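Local coordinates for protein acetylornithine aminotransferase (PDB 2EH6) that catalyses the pyridoxal-phosphate-dependent transfer of an amino group from N(2)-acetyl-L-ornithine to 2-oxoglutarate, a step of arginine biosynthesis, at residues L208-V214 and P234-A240; E86-A92 and G250-E256. One frame throughout, in Å; residues are numbered along the deposited sequence.

Overall arrangement
Going along the chain from the N terminus, residues 86-92 come first, within this chain an outermost strand of the seven-stranded mixed sheet, and wait a long time for their partner. The chain meanwhile passes through helix 95-112 and several further strands before reaching 208-214, which pairs with 234-240 after a 19-residue loop without helix or strand: this is contact 1. Only then does 250-256 return to lie against 86-92 and close contact 2, so contact 1 is nested inside the larger loop. In the sheet the four strands are consecutive, 87-92, 250-255, 236-239, 208-212, and the middle two join the contacts, helped by a salt bridge between Asp235 and Arg255.

Contact 1. Residues L208-V214 and P234-A240; sequences LLIIDEV and PDVIALA. With PLP (pyridoxal-5'-phosphate), chain C.
Asp235 turns its carboxylate back onto Leu209, whose backbone N meets OD2 at 2.8 Å in an almost straight bond (172° at the hydrogen), on the lone pair directed away from OD1. That other oxygen is taken by Arg255. The Leu208 side chain crosses that of Asp235 at about a right angle, its CD2 3.6 Å from Asp235 CG. Leu209 O is gripped twice, by the N atoms of Asp235 and Val236, and from there regular parallel pairing runs through Ile211 to Ala238. On the face bearing Ile211 and Ile237, the end of Ile211 reaches back over the proline, CD1 to Pro234 CB 3.6 Å, while its CB meets Ile237 CG2 at 4.1 Å.

At the end of strand 208-212 and just beyond it, Asp212 and Val214 meet the cofactor. Asp212 holds CG anti to its own N (chi1 -179°), which sends the carboxylate on beyond the strand: OD2 lies 2.8 Å from N1 of the pyridoxal phosphate and also bonds His128, while OD1 accepts from Val214 N at 2.9 Å, closing an Asx turn. With both oxygens held, the carboxylate has little freedom to rotate. With an alanine here, N1 and His128 would lose their carboxylate partner, and the turn carrying Val214 would probably be freer to shift. Val214 lays CG1 over one face of the pyridine ring, 3.6 Å from PLP C4; this methyl is the one opposite the backbone N (chi1 166°), and it also packs on Ala240 CB at 3.8 Å. Gly95 and Thr96 bind the same cofactor, as does Thr270 of the second subunit. Alongside Val214 on the ring face, this site has the fold type I hallmark: an aspartate at a strand's C-terminal end facing the pyridine nitrogen.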
# COMPACT_ATOMS: atom_id res chain seq x y z
N LEU A 208 7.25 18.34 -16.01
CA LEU A 208 7.52 18.02 -14.61
C LEU A 208 8.59 16.96 -14.44
O LEU A 208 8.63 15.97 -15.17
CB LEU A 208 6.24 17.56 -13.91
CG LEU A 208 5.07 18.54 -13.78
CD1 LEU A 208 3.92 17.86 -13.05
CD2 LEU A 208 5.52 19.79 -13.03
N LEU A 209 9.46 17.17 -13.46
CA LEU A 209 10.52 16.22 -13.14
C LEU A 209 10.08 15.47 -11.89
O LEU A 209 9.90 16.07 -10.83
CB LEU A 209 11.85 16.95 -12.88
CG LEU A 209 13.02 16.08 -12.42
CD1 LEU A 209 13.29 14.99 -13.44
CD2 LEU A 209 14.25 16.94 -12.20
N ILE A 210 9.90 14.16 -12.03
CA ILE A 210 9.46 13.32 -10.93
C ILE A 210 10.56 12.32 -10.64
O ILE A 210 10.88 11.47 -11.47
CB ILE A 210 8.18 12.55 -11.29
CG1 ILE A 210 7.10 13.53 -11.74
CG2 ILE A 210 7.72 11.70 -10.10
CD1 ILE A 210 5.96 12.88 -12.49
N ILE A 211 11.16 12.43 -9.46
CA ILE A 211 12.24 11.53 -9.09
C ILE A 211 11.73 10.51 -8.08
O ILE A 211 11.17 10.86 -7.04
CB ILE A 211 13.44 12.30 -8.49
CG1 ILE A 211 13.93 13.36 -9.48
CG2 ILE A 211 14.56 11.33 -8.15
CD1 ILE A 211 15.08 14.21 -8.98
N ASP A 212 11.92 9.24 -8.42
CA ASP A 212 11.50 8.15 -7.56
C ASP A 212 12.62 7.89 -6.56
O ASP A 212 13.64 7.31 -6.92
CB ASP A 212 11.28 6.89 -8.41
CG ASP A 212 10.80 5.70 -7.58
OD1 ASP A 212 11.07 5.68 -6.36
OD2 ASP A 212 10.19 4.79 -8.16
N GLU A 213 12.45 8.33 -5.32
CA GLU A 213 13.47 8.11 -4.30
C GLU A 213 13.08 7.03 -3.29
O GLU A 213 13.57 7.01 -2.16
CB GLU A 213 13.79 9.42 -3.57
CG GLU A 213 14.48 10.43 -4.49
CD GLU A 213 15.84 10.86 -3.99
OE1 GLU A 213 16.51 10.07 -3.28
OE2 GLU A 213 16.25 11.99 -4.33
N VAL A 214 12.20 6.13 -3.70
CA VAL A 214 11.75 5.04 -2.83
C VAL A 214 12.94 4.24 -2.32
O VAL A 214 12.99 3.88 -1.15
CB VAL A 214 10.77 4.10 -3.57
CG1 VAL A 214 10.58 2.80 -2.79
CG2 VAL A 214 9.43 4.81 -3.73
N PRO A 234 13.59 18.76 -8.34
CA PRO A 234 12.40 18.01 -8.74
C PRO A 234 11.08 18.65 -8.32
O PRO A 234 10.98 19.31 -7.28
CB PRO A 234 12.62 16.65 -8.08
CG PRO A 234 13.40 17.00 -6.84
CD PRO A 234 14.40 18.00 -7.37
N ASP A 235 10.06 18.46 -9.14
CA ASP A 235 8.74 19.00 -8.85
C ASP A 235 8.04 18.04 -7.88
O ASP A 235 7.24 18.46 -7.05
CB ASP A 235 7.95 19.13 -10.15
CG ASP A 235 8.62 20.06 -11.15
OD1 ASP A 235 8.62 21.28 -10.90
OD2 ASP A 235 9.17 19.58 -12.16
N VAL A 236 8.37 16.76 -8.00
CA VAL A 236 7.79 15.74 -7.14
C VAL A 236 8.78 14.60 -6.90
O VAL A 236 9.53 14.22 -7.80
CB VAL A 236 6.52 15.10 -7.76
CG1 VAL A 236 5.85 14.16 -6.75
CG2 VAL A 236 5.54 16.18 -8.20
N ILE A 237 8.80 14.06 -5.69
CA ILE A 237 9.65 12.91 -5.40
C ILE A 237 8.79 11.89 -4.67
O ILE A 237 7.82 12.25 -4.00
CB ILE A 237 10.89 13.27 -4.53
CG1 ILE A 237 10.45 13.79 -3.16
CG2 ILE A 237 11.76 14.29 -5.27
CD1 ILE A 237 11.61 13.97 -2.20
N ALA A 238 9.13 10.61 -4.82
CA ALA A 238 8.40 9.54 -4.16
C ALA A 238 9.33 8.91 -3.13
O ALA A 238 10.52 8.73 -3.40
CB ALA A 238 7.94 8.50 -5.18
N LEU A 239 8.80 8.58 -1.96
CA LEU A 239 9.60 7.99 -0.89
C LEU A 239 8.87 6.81 -0.28
O LEU A 239 7.65 6.73 -0.34
CB LEU A 239 9.84 9.02 0.22
CG LEU A 239 10.59 10.31 -0.12
CD1 LEU A 239 10.34 11.33 0.98
CD2 LEU A 239 12.09 10.03 -0.28
N ALA A 240 9.64 5.89 0.31
CA ALA A 240 9.09 4.72 0.98
C ALA A 240 10.23 3.90 1.57
O ALA A 240 11.25 4.45 1.98
CB ALA A 240 8.26 3.88 0.01
N1 PLP C . 10.27 2.32 -6.90
C2 PLP C . 11.56 2.08 -6.59
C2A PLP C . 12.64 2.96 -7.16
C3 PLP C . 11.90 1.00 -5.75
O3 PLP C . 13.21 0.75 -5.44
C4 PLP C . 10.85 0.18 -5.22
C4A PLP C . 11.21 -0.94 -4.32
C5 PLP C . 9.48 0.48 -5.58
C6 PLP C . 9.24 1.57 -6.43
C5A PLP C . 8.32 -0.36 -5.06
O4P PLP C . 8.10 -0.05 -3.68
P PLP C . 6.87 -0.96 -3.13
O1P PLP C . 6.67 -0.62 -1.70
O2P PLP C . 5.52 -0.69 -3.93
O3P PLP C . 7.26 -2.52 -3.27
O HOH W 1 12.31 6.51 0.44

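Contact 2. Residues E86-A92 and G250-E256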
# COMPACT_ATOMS: atom_id res chain seq x y z
N GLU A 86 9.77 25.01 -0.89
CA GLU A 86 8.56 24.80 -0.09
C GLU A 86 7.70 23.74 -0.77
O GLU A 86 7.55 23.75 -2.00
CB GLU A 86 7.76 26.10 0.03
CG GLU A 86 8.54 27.27 0.61
CD GLU A 86 9.24 26.92 1.91
OE1 GLU A 86 8.62 26.24 2.76
OE2 GLU A 86 10.40 27.34 2.09
N GLY A 87 7.13 22.84 0.02
CA GLY A 87 6.31 21.79 -0.55
C GLY A 87 5.34 21.18 0.42
O GLY A 87 5.25 21.59 1.58
N LYS A 88 4.59 20.20 -0.06
CA LYS A 88 3.61 19.51 0.78
C LYS A 88 3.78 18.00 0.60
O LYS A 88 4.41 17.54 -0.35
CB LYS A 88 2.19 19.94 0.43
CG LYS A 88 1.88 21.40 0.79
CD LYS A 88 0.42 21.74 0.56
CE LYS A 88 0.09 23.16 0.99
NZ LYS A 88 0.53 23.44 2.38
N VAL A 89 3.19 17.24 1.51
CA VAL A 89 3.32 15.79 1.48
C VAL A 89 1.98 15.06 1.51
O VAL A 89 1.02 15.54 2.11
CB VAL A 89 4.15 15.31 2.72
CG1 VAL A 89 4.16 13.78 2.81
CG2 VAL A 89 5.55 15.86 2.65
N PHE A 90 1.94 13.91 0.84
CA PHE A 90 0.76 13.05 0.86
C PHE A 90 1.30 11.71 1.31
O PHE A 90 2.26 11.22 0.73
CB PHE A 90 0.14 12.86 -0.53
CG PHE A 90 -0.84 11.71 -0.58
CD1 PHE A 90 -2.08 11.81 0.04
CD2 PHE A 90 -0.47 10.50 -1.17
CE1 PHE A 90 -2.95 10.71 0.09
CE2 PHE A 90 -1.33 9.39 -1.12
CZ PHE A 90 -2.57 9.50 -0.49
N PHE A 91 0.70 11.13 2.34
CA PHE A 91 1.17 9.84 2.87
C PHE A 91 0.47 8.62 2.31
O PHE A 91 -0.76 8.55 2.28
CB PHE A 91 1.06 9.83 4.40
CG PHE A 91 2.07 10.70 5.08
CD1 PHE A 91 3.41 10.33 5.13
CD2 PHE A 91 1.69 11.91 5.66
CE1 PHE A 91 4.37 11.14 5.74
CE2 PHE A 91 2.64 12.74 6.28
CZ PHE A 91 3.98 12.35 6.32
N ALA A 92 1.26 7.64 1.87
CA ALA A 92 0.72 6.40 1.32
C ALA A 92 1.26 5.23 2.17
O ALA A 92 1.76 5.45 3.28
CB ALA A 92 1.14 6.24 -0.14
N GLY A 250 4.78 5.28 2.90
CA GLY A 250 5.17 5.81 1.61
C GLY A 250 4.73 7.26 1.57
O GLY A 250 3.97 7.70 2.42
N ALA A 251 5.22 8.00 0.59
CA ALA A 251 4.81 9.39 0.47
C ALA A 251 5.36 10.05 -0.76
O ALA A 251 6.34 9.59 -1.36
CB ALA A 251 5.27 10.17 1.70
N ILE A 252 4.70 11.13 -1.17
CA ILE A 252 5.20 11.92 -2.27
C ILE A 252 5.32 13.30 -1.66
O ILE A 252 4.53 13.68 -0.78
CB ILE A 252 4.25 11.98 -3.49
CG1 ILE A 252 2.89 12.54 -3.09
CG2 ILE A 252 4.14 10.60 -4.13
CD1 ILE A 252 2.03 12.90 -4.30
N LEU A 253 6.34 14.03 -2.09
CA LEU A 253 6.58 15.38 -1.62
C LEU A 253 6.60 16.17 -2.92
O LEU A 253 7.31 15.80 -3.86
CB LEU A 253 7.93 15.48 -0.91
CG LEU A 253 8.19 16.73 -0.06
CD1 LEU A 253 9.50 16.57 0.69
CD2 LEU A 253 8.21 17.97 -0.94
N ALA A 254 5.80 17.22 -2.99
CA ALA A 254 5.73 18.04 -4.20
C ALA A 254 5.82 19.51 -3.85
O ALA A 254 5.26 19.96 -2.84
CB ALA A 254 4.41 17.76 -4.93
N ARG A 255 6.52 20.28 -4.67
CA ARG A 255 6.63 21.70 -4.39
C ARG A 255 5.22 22.30 -4.38
O ARG A 255 4.31 21.80 -5.05
CB ARG A 255 7.55 22.38 -5.41
CG ARG A 255 7.11 22.34 -6.85
CD ARG A 255 8.23 22.89 -7.75
NE ARG A 255 7.81 23.01 -9.14
CZ ARG A 255 6.93 23.90 -9.58
NH1 ARG A 255 6.37 24.76 -8.74
NH2 ARG A 255 6.59 23.91 -10.86
N GLU A 256 5.06 23.35 -3.58
CA GLU A 256 3.79 24.06 -3.40
C GLU A 256 2.85 24.19 -4.59
O GLU A 256 1.66 23.86 -4.49
CB GLU A 256 4.07 25.47 -2.88
CG GLU A 256 4.48 25.56 -1.44
CD GLU A 256 3.37 25.20 -0.48
OE1 GLU A 256 2.18 25.28 -0.86
OE2 GLU A 256 3.69 24.84 0.67
O HOH W 2 4.71 23.82 2.60
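Val89 overlaps Leu253 obliquely, CG2 resting 3.9 Å from Leu253 CG, while its second methyl, CG1, reaches Ala251 CB at the same 3.9 Å. That methyl does double duty: it also sits over the centre of the Phe91 ring, 3.7 Å above the plane, and Phe91 CD1 approaches Ala251 CB. Helix 70-81 packs on this side of the sheet, through Ala76 and Val80 against Val89. On the other face, Phe90 swings its ring away from the partner strand and leaves CB to touch Ile252 CG1 at 3.8 Å; the trans torsion (chi1 165°) carries the ring toward His267 and Ala101, near Ser269, a predicted substrate-binding residue.

The two strands form an antiparallel pair at the margin, within this chain, of the large-domain sheet of a class-III aminotransferase, where 250-255 runs against the direction of the parallel strands beyond it. Hydrogen-bonded pairs at Lys88-Ala254 and Phe90-Ile252 alternate with non-hydrogen-bonded ones. At Gly87 the backbones come close, CA to Arg255 CA 3.9 Å, and any CB would collide with Ala254 O and Leu253 CD2. Glu256 N extends the pairing with a bond to Glu86 O. Lys88, bent at its last torsion (chi4 -52°), comes closest through CE, 3.5 Å from Glu256 OE1, and NZ reaches OE2 only in a long 3.9 Å salt bridge. The second subunit shares backbone hydrogen bonds with Val89 and packs Leu3 on Lys88 and Phe91.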